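PDB 2RKQ: peptidoglycan-recognition protein SD, which recognises bacterial peptidoglycan as a secreted innate immune receptor of Drosophila and activates the Toll pathway in response to Gram-positive bacteria. Local coordinates for residues S63-Y67 / H68-G72; Q125-Q129 / A130-E134. All coordinates share one frame; numbering follows the deposited sequence.

Interaction 1: residues S63-Y67 / H68-G72; sequences SDIGY and HYLIG
Ile65 and Leu70 reach toward each other tip to tip, in an apolar contact made where a loop runs into a strand. Ile65 CD1 lies 3.8 Å from Leu70 CD1. The side chain of Ile65 is extended, with CG1 anti to the backbone N (chi1 -162°) and CD1 continuing outward, which carries the methyl across to Leu70. The same Leu70 methyl also rests on Tyr67, with CD1 4.0 Å from Tyr67 CB. Its other branch, CD2, comes obliquely to the Tyr67 ring, 4.3 Å from Tyr67 CD1. Met49 of helix 42-58 packs on both Ile65 and Leu70, and Tyr67 turns its ring toward Phe89.

Arg81 binds the carbonyl oxygens of Asp64 and Ile65, and the backbone of His68 bonds to Gly80 and Gly99. All the touching residues are buried. Leu70 faces helix 42-58, while Tyr69 and Ile71 pack on helix 113-128. The arrangement is that of an inner strand, 69-71, in the mixed sheet of the peptidoglycan-recognition (amidase 2) fold, with helices on both faces.

Interaction 2: residues Q125-Q129 / A130-E134; sequences QAVKQ and AQLVE
Ala126 and Val127 receive the chain that follows them in a Schellman motif, which ends helix 113-128. Gln131 N donates to Ala126 O at 2.8 Å. Ala130 N donates to Val127 O at 3.0 Å. Ala130 is the C-prime residue, and its positive phi of 64° turns the chain back across the helix end. Ala126 O takes a second donor, Leu132 N, at 3.1 Å. The two donors reach this oxygen differently. Gln131 N lies in the carbonyl plane, with a C=O...N angle of 160°, whereas Leu132 N sits well above the plane.

The side chain of Val127 packs against the returning chain. Its CB lies near Leu132 O. From there CG1 runs anti to the backbone N (chi1 174°) and ends 3.7 Å from Glu134 CA, also touching Glu134 CB. The other branch, CG2, lies 3.7 Å from Val133 O and meets Leu132 CD2. On the buried side, the methyl of Ala126 packs against Leu132 CB.

Polar contacts also tie Val127 to Leu132. Val127 CA makes a nearly straight CA-H...O contact of 3.3 Å to Leu132 O. A water bridges the two carbonyls, donating to Val127 O at 2.7 Å and to Leu132 O at 2.7 Å.

Interaction 1 precedes interaction 2 in the chain, and their centres are about 18 Å apart. They meet at one point. Tyr69 OH lies 2.7 Å from the atom modelled as Gln131 NE2, a probable hydrogen bond, although the amide of Gln131 may be turned over in the model. Helix 113-128 links them further, since Leu122 and three alanines of its earlier turns pack on Tyr69 and Ile71. Interaction 1 is buried, its centre about 6 Å from the centre of the chain. The centre of interaction 2 lies about 15 Å from it, and that contact is partly exposed. From the end of the Schellman turn onward, Gln131 and Val133 form backbone hydrogen bonds with Leu26, at the start of strand 26-33 in the sheet that contains strand 69-71.

Interaction 1: residues S63-Y67 / H68-G72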
ATOM      1  N   SER A  63     -11.582  10.031   2.042  1.00 12.16           N
ATOM      2  CA  SER A  63     -11.768  10.679   0.759  1.00 12.62           C
ATOM      3  C   SER A  63     -11.537   9.768  -0.437  1.00 11.96           C
ATOM      4  O   SER A  63     -11.987  10.082  -1.534  1.00 12.48           O
ATOM      5  CB  SER A  63     -10.850  11.884   0.637  1.00 12.98           C
ATOM      6  OG  SER A  63     -11.132  12.802   1.684  1.00 14.14           O
ATOM      7  N   ASP A  64     -10.802   8.672  -0.226  1.00 11.76           N
ATOM      8  CA  ASP A  64     -10.410   7.774  -1.317  1.00 11.57           C
ATOM      9  C   ASP A  64      -9.912   6.524  -0.656  1.00 11.06           C
ATOM     10  O   ASP A  64      -9.758   6.487   0.568  1.00 11.47           O
ATOM     11  CB  ASP A  64      -9.293   8.446  -2.129  1.00 11.78           C
ATOM     12  CG  ASP A  64      -8.964   7.738  -3.439  1.00 11.67           C
ATOM     13  OD1 ASP A  64      -7.905   8.088  -3.985  1.00 11.73           O
ATOM     14  OD2 ASP A  64      -9.743   6.884  -3.913  1.00 12.26           O
ATOM     15  N   ILE A  65      -9.666   5.489  -1.455  1.00 10.40           N
ATOM     16  CA  ILE A  65      -8.910   4.343  -0.961  1.00 10.88           C
ATOM     17  C   ILE A  65      -7.653   4.871  -0.257  1.00 10.65           C
ATOM     18  O   ILE A  65      -7.072   5.855  -0.687  1.00 11.13           O
ATOM     19  CB  ILE A  65      -8.583   3.379  -2.121  1.00 10.74           C
ATOM     20  CG1 ILE A  65      -8.200   1.999  -1.593  1.00 11.51           C
ATOM     21  CG2 ILE A  65      -7.608   4.024  -3.154  1.00 12.25           C
ATOM     22  CD1 ILE A  65      -8.262   0.952  -2.701  1.00 11.49           C
ATOM     23  N   GLY A  66      -7.263   4.239   0.846  1.00 11.02           N
ATOM     24  CA  GLY A  66      -6.309   4.863   1.764  1.00  9.88           C
ATOM     25  C   GLY A  66      -4.849   4.775   1.396  1.00 10.30           C
ATOM     26  O   GLY A  66      -4.010   5.445   1.993  1.00 11.31           O
ATOM     27  N   TYR A  67      -4.546   3.919   0.428  1.00  9.95           N
ATOM     28  CA  TYR A  67      -3.165   3.589   0.067  1.00 10.12           C
ATOM     29  C   TYR A  67      -2.781   4.147  -1.285  1.00 10.31           C
ATOM     30  O   TYR A  67      -3.646   4.472  -2.116  1.00 10.68           O
ATOM     31  CB  TYR A  67      -2.998   2.058   0.064  1.00 10.87           C
ATOM     32  CG  TYR A  67      -3.234   1.482   1.429  1.00 10.54           C
ATOM     33  CD1 TYR A  67      -4.412   0.839   1.741  1.00 12.02           C
ATOM     34  CD2 TYR A  67      -2.275   1.617   2.422  1.00 11.58           C
ATOM     35  CE1 TYR A  67      -4.623   0.351   3.011  1.00 12.16           C
ATOM     36  CE2 TYR A  67      -2.485   1.147   3.691  1.00 13.38           C
ATOM     37  CZ  TYR A  67      -3.647   0.503   3.977  1.00 12.76           C
ATOM     38  OH  TYR A  67      -3.815   0.034   5.262  1.00 16.33           O
ATOM     39  N   HIS A  68      -1.468   4.263  -1.502  1.00  9.75           N
ATOM     40  CA  HIS A  68      -0.934   4.689  -2.788  1.00  9.54           C
ATOM     41  C   HIS A  68      -0.866   3.570  -3.798  1.00  9.63           C
ATOM     42  O   HIS A  68      -1.040   3.807  -5.005  1.00  9.98           O
ATOM     43  CB  HIS A  68       0.436   5.325  -2.603  1.00  9.85           C
ATOM     44  CG  HIS A  68       0.399   6.443  -1.622  1.00 10.15           C
ATOM     45  ND1 HIS A  68      -0.046   7.707  -1.937  1.00 13.75           N
ATOM     46  CD2 HIS A  68       0.645   6.451  -0.293  1.00  8.15           C
ATOM     47  CE1 HIS A  68      -0.037   8.454  -0.846  1.00  8.63           C
ATOM     48  NE2 HIS A  68       0.385   7.716   0.161  1.00 14.02           N
ATOM     49  N   TYR A  69      -0.578   2.358  -3.314  1.00  9.81           N
ATOM     50  CA  TYR A  69      -0.528   1.187  -4.178  1.00 10.38           C
ATOM     51  C   TYR A  69      -1.047   0.002  -3.406  1.00 10.15           C
ATOM     52  O   TYR A  69      -0.859  -0.078  -2.185  1.00 10.30           O
ATOM     53  CB  TYR A  69       0.906   0.879  -4.570  1.00 11.24           C
ATOM     54  CG  TYR A  69       1.553   1.905  -5.456  1.00 10.82           C
ATOM     55  CD1 TYR A  69       2.508   2.796  -4.941  1.00 10.67           C
ATOM     56  CD2 TYR A  69       1.239   1.975  -6.810  1.00 11.71           C
ATOM     57  CE1 TYR A  69       3.118   3.752  -5.761  1.00 10.19           C
ATOM     58  CE2 TYR A  69       1.856   2.912  -7.641  1.00 12.48           C
ATOM     59  CZ  TYR A  69       2.806   3.785  -7.105  1.00 11.85           C
ATOM     60  OH  TYR A  69       3.425   4.720  -7.911  1.00 14.29           O
ATOM     61  N   LEU A  70      -1.682  -0.923  -4.121  1.00 10.48           N
ATOM     62  CA  LEU A  70      -2.121  -2.192  -3.531  1.00 10.95           C
ATOM     63  C   LEU A  70      -1.645  -3.314  -4.413  1.00 10.84           C
ATOM     64  O   LEU A  70      -1.524  -3.148  -5.621  1.00 11.35           O
ATOM     65  CB  LEU A  70      -3.645  -2.238  -3.390  1.00 12.12           C
ATOM     66  CG  LEU A  70      -4.127  -1.232  -2.337  1.00 13.26           C
ATOM     67  CD1 LEU A  70      -4.562   0.080  -3.014  1.00 15.83           C
ATOM     68  CD2 LEU A  70      -5.225  -1.821  -1.484  1.00 16.52           C
ATOM     69  N   ILE A  71      -1.382  -4.456  -3.804  1.00 10.39           N
ATOM     70  CA  ILE A  71      -0.786  -5.568  -4.533  1.00 11.57           C
ATOM     71  C   ILE A  71      -1.654  -6.810  -4.396  1.00 10.69           C
ATOM     72  O   ILE A  71      -1.893  -7.298  -3.295  1.00 11.01           O
ATOM     73  CB  ILE A  71       0.638  -5.864  -4.046  1.00 11.54           C
ATOM     74  CG1 ILE A  71       1.489  -4.574  -4.078  1.00 14.58           C
ATOM     75  CG2 ILE A  71       1.269  -6.939  -4.933  1.00 12.66           C
ATOM     76  CD1 ILE A  71       2.878  -4.758  -3.558  1.00 16.05           C
ATOM     77  N   GLY A  72      -2.176  -7.267  -5.530  1.00 11.14           N
ATOM     78  CA  GLY A  72      -3.057  -8.430  -5.511  1.00 11.57           C
ATOM     79  C   GLY A  72      -2.277  -9.718  -5.446  1.00 11.50           C
ATOM     80  O   GLY A  72      -1.077  -9.758  -5.743  1.00 11.80           O
TER

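Interaction 2: residues Q125-Q129 / A130-E134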
ATOM      1  N   GLN A 125      11.015   1.068  -8.415  1.00 12.36           N
ATOM      2  CA  GLN A 125      10.422   1.986  -9.369  1.00 12.20           C
ATOM      3  C   GLN A 125      10.053   3.328  -8.734  1.00 12.29           C
ATOM      4  O   GLN A 125      10.271   4.380  -9.318  1.00 12.81           O
ATOM      5  CB  GLN A 125       9.193   1.331  -9.972  1.00 12.26           C
ATOM      6  CG  GLN A 125       8.442   2.209 -10.945  1.00 13.19           C
ATOM      7  CD  GLN A 125       7.519   1.388 -11.800  1.00 16.24           C
ATOM      8  OE1 GLN A 125       6.298   1.365 -11.584  1.00 19.05           O
ATOM      9  NE2 GLN A 125       8.093   0.661 -12.736  1.00 14.82           N
ATOM     10  N   ALA A 126       9.494   3.276  -7.536  1.00 11.90           N
ATOM     11  CA  ALA A 126       9.126   4.498  -6.842  1.00 11.44           C
ATOM     12  C   ALA A 126      10.356   5.372  -6.586  1.00 11.27           C
ATOM     13  O   ALA A 126      10.276   6.603  -6.684  1.00 11.44           O
ATOM     14  CB  ALA A 126       8.421   4.170  -5.529  1.00 11.31           C
ATOM     15  N   VAL A 127      11.491   4.753  -6.236  1.00 11.30           N
ATOM     16  CA  VAL A 127      12.738   5.524  -6.100  1.00 12.16           C
ATOM     17  C   VAL A 127      13.159   6.133  -7.437  1.00 12.88           C
ATOM     18  O   VAL A 127      13.449   7.334  -7.500  1.00 13.19           O
ATOM     19  CB  VAL A 127      13.883   4.670  -5.518  1.00 11.14           C
ATOM     20  CG1 VAL A 127      15.196   5.454  -5.517  1.00 12.45           C
ATOM     21  CG2 VAL A 127      13.534   4.214  -4.090  1.00 12.41           C
ATOM     22  N   LYS A 128      13.164   5.325  -8.494  1.00 13.01           N
ATOM     23  CA  LYS A 128      13.592   5.838  -9.803  1.00 14.07           C
ATOM     24  C   LYS A 128      12.713   6.956 -10.326  1.00 14.62           C
ATOM     25  O   LYS A 128      13.181   7.844 -11.061  1.00 15.92           O
ATOM     26  CB  LYS A 128      13.661   4.706 -10.811  1.00 14.00           C
ATOM     27  CG  LYS A 128      14.901   3.897 -10.622  1.00 15.93           C
ATOM     28  CD  LYS A 128      14.840   2.601 -11.373  1.00 16.02           C
ATOM     29  CE  LYS A 128      16.242   2.037 -11.446  1.00 19.12           C
ATOM     30  NZ  LYS A 128      16.271   0.788 -12.233  1.00 20.32           N
ATOM     31  N   GLN A 129      11.442   6.920  -9.946  1.00 14.24           N
ATOM     32  CA  GLN A 129      10.471   7.908 -10.391  1.00 15.32           C
ATOM     33  C   GLN A 129      10.333   9.095  -9.442  1.00 14.78           C
ATOM     34  O   GLN A 129       9.446   9.941  -9.633  1.00 15.63           O
ATOM     35  CB  GLN A 129       9.117   7.244 -10.616  1.00 15.46           C
ATOM     36  CG  GLN A 129       9.149   6.264 -11.767  1.00 18.75           C
ATOM     37  CD  GLN A 129       7.813   5.595 -12.018  1.00 23.89           C
ATOM     38  OE1 GLN A 129       6.853   5.774 -11.264  1.00 28.28           O
ATOM     39  NE2 GLN A 129       7.748   4.805 -13.084  1.00 26.88           N
ATOM     40  N   ALA A 130      11.197   9.158  -8.436  1.00 14.21           N
ATOM     41  CA  ALA A 130      11.215  10.259  -7.455  1.00 13.24           C
ATOM     42  C   ALA A 130       9.939  10.336  -6.613  1.00 13.32           C
ATOM     43  O   ALA A 130       9.559  11.409  -6.153  1.00 14.27           O
ATOM     44  CB  ALA A 130      11.469  11.614  -8.145  1.00 13.77           C
ATOM     45  N   GLN A 131       9.266   9.195  -6.436  1.00 13.08           N
ATOM     46  CA  GLN A 131       8.102   9.145  -5.544  1.00 12.65           C
ATOM     47  C   GLN A 131       8.565   8.859  -4.125  1.00 12.16           C
ATOM     48  O   GLN A 131       7.927   9.265  -3.153  1.00 12.48           O
ATOM     49  CB  GLN A 131       7.113   8.066  -5.991  1.00 13.09           C
ATOM     50  CG  GLN A 131       6.501   8.355  -7.344  1.00 14.13           C
ATOM     51  CD  GLN A 131       5.612   7.255  -7.850  1.00 18.70           C
ATOM     52  OE1 GLN A 131       5.071   7.353  -8.959  1.00 24.19           O
ATOM     53  NE2 GLN A 131       5.453   6.200  -7.062  1.00 15.57           N
ATOM     54  N   LEU A 132       9.702   8.170  -4.033  1.00 11.94           N
ATOM     55  CA  LEU A 132      10.260   7.714  -2.778  1.00 11.43           C
ATOM     56  C   LEU A 132      11.740   8.063  -2.776  1.00 11.24           C
ATOM     57  O   LEU A 132      12.410   7.891  -3.788  1.00 11.65           O
ATOM     58  CB  LEU A 132      10.066   6.199  -2.700  1.00 11.51           C
ATOM     59  CG  LEU A 132      10.448   5.454  -1.420  1.00 10.96           C
ATOM     60  CD1 LEU A 132       9.659   5.905  -0.181  1.00 12.51           C
ATOM     61  CD2 LEU A 132      10.271   3.954  -1.654  1.00 12.52           C
ATOM     62  N   VAL A 133      12.247   8.583  -1.661  1.00 11.37           N
ATOM     63  CA  VAL A 133      13.660   8.907  -1.603  1.00 11.15           C
ATOM     64  C   VAL A 133      14.489   7.639  -1.680  1.00 11.14           C
ATOM     65  O   VAL A 133      14.018   6.553  -1.305  1.00 11.18           O
ATOM     66  CB  VAL A 133      14.053   9.660  -0.314  1.00 11.71           C
ATOM     67  CG1 VAL A 133      13.245  10.940  -0.159  1.00 12.61           C
ATOM     68  CG2 VAL A 133      13.885   8.797   0.892  1.00 12.02           C
ATOM     69  N   GLU A 134      15.721   7.758  -2.168  1.00 11.26           N
ATOM     70  CA  GLU A 134      16.569   6.590  -2.246  1.00 11.76           C
ATOM     71  C   GLU A 134      16.876   6.032  -0.856  1.00 12.06           C
ATOM     72  O   GLU A 134      16.786   4.821  -0.634  1.00 12.84           O
ATOM     73  CB  GLU A 134      17.860   6.902  -3.001  1.00 11.62           C
ATOM     74  CG  GLU A 134      18.704   5.652  -3.252  1.00 11.78           C
ATOM     75  CD  GLU A 134      20.083   5.954  -3.789  1.00 13.16           C
ATOM     76  OE1 GLU A 134      20.687   6.953  -3.356  1.00 12.53           O
ATOM     77  OE2 GLU A 134      20.548   5.144  -4.620  1.00 13.33           O
TER
HETATM   78  O   HOH W   1      13.823   9.207  -5.635  1.00 20.00           O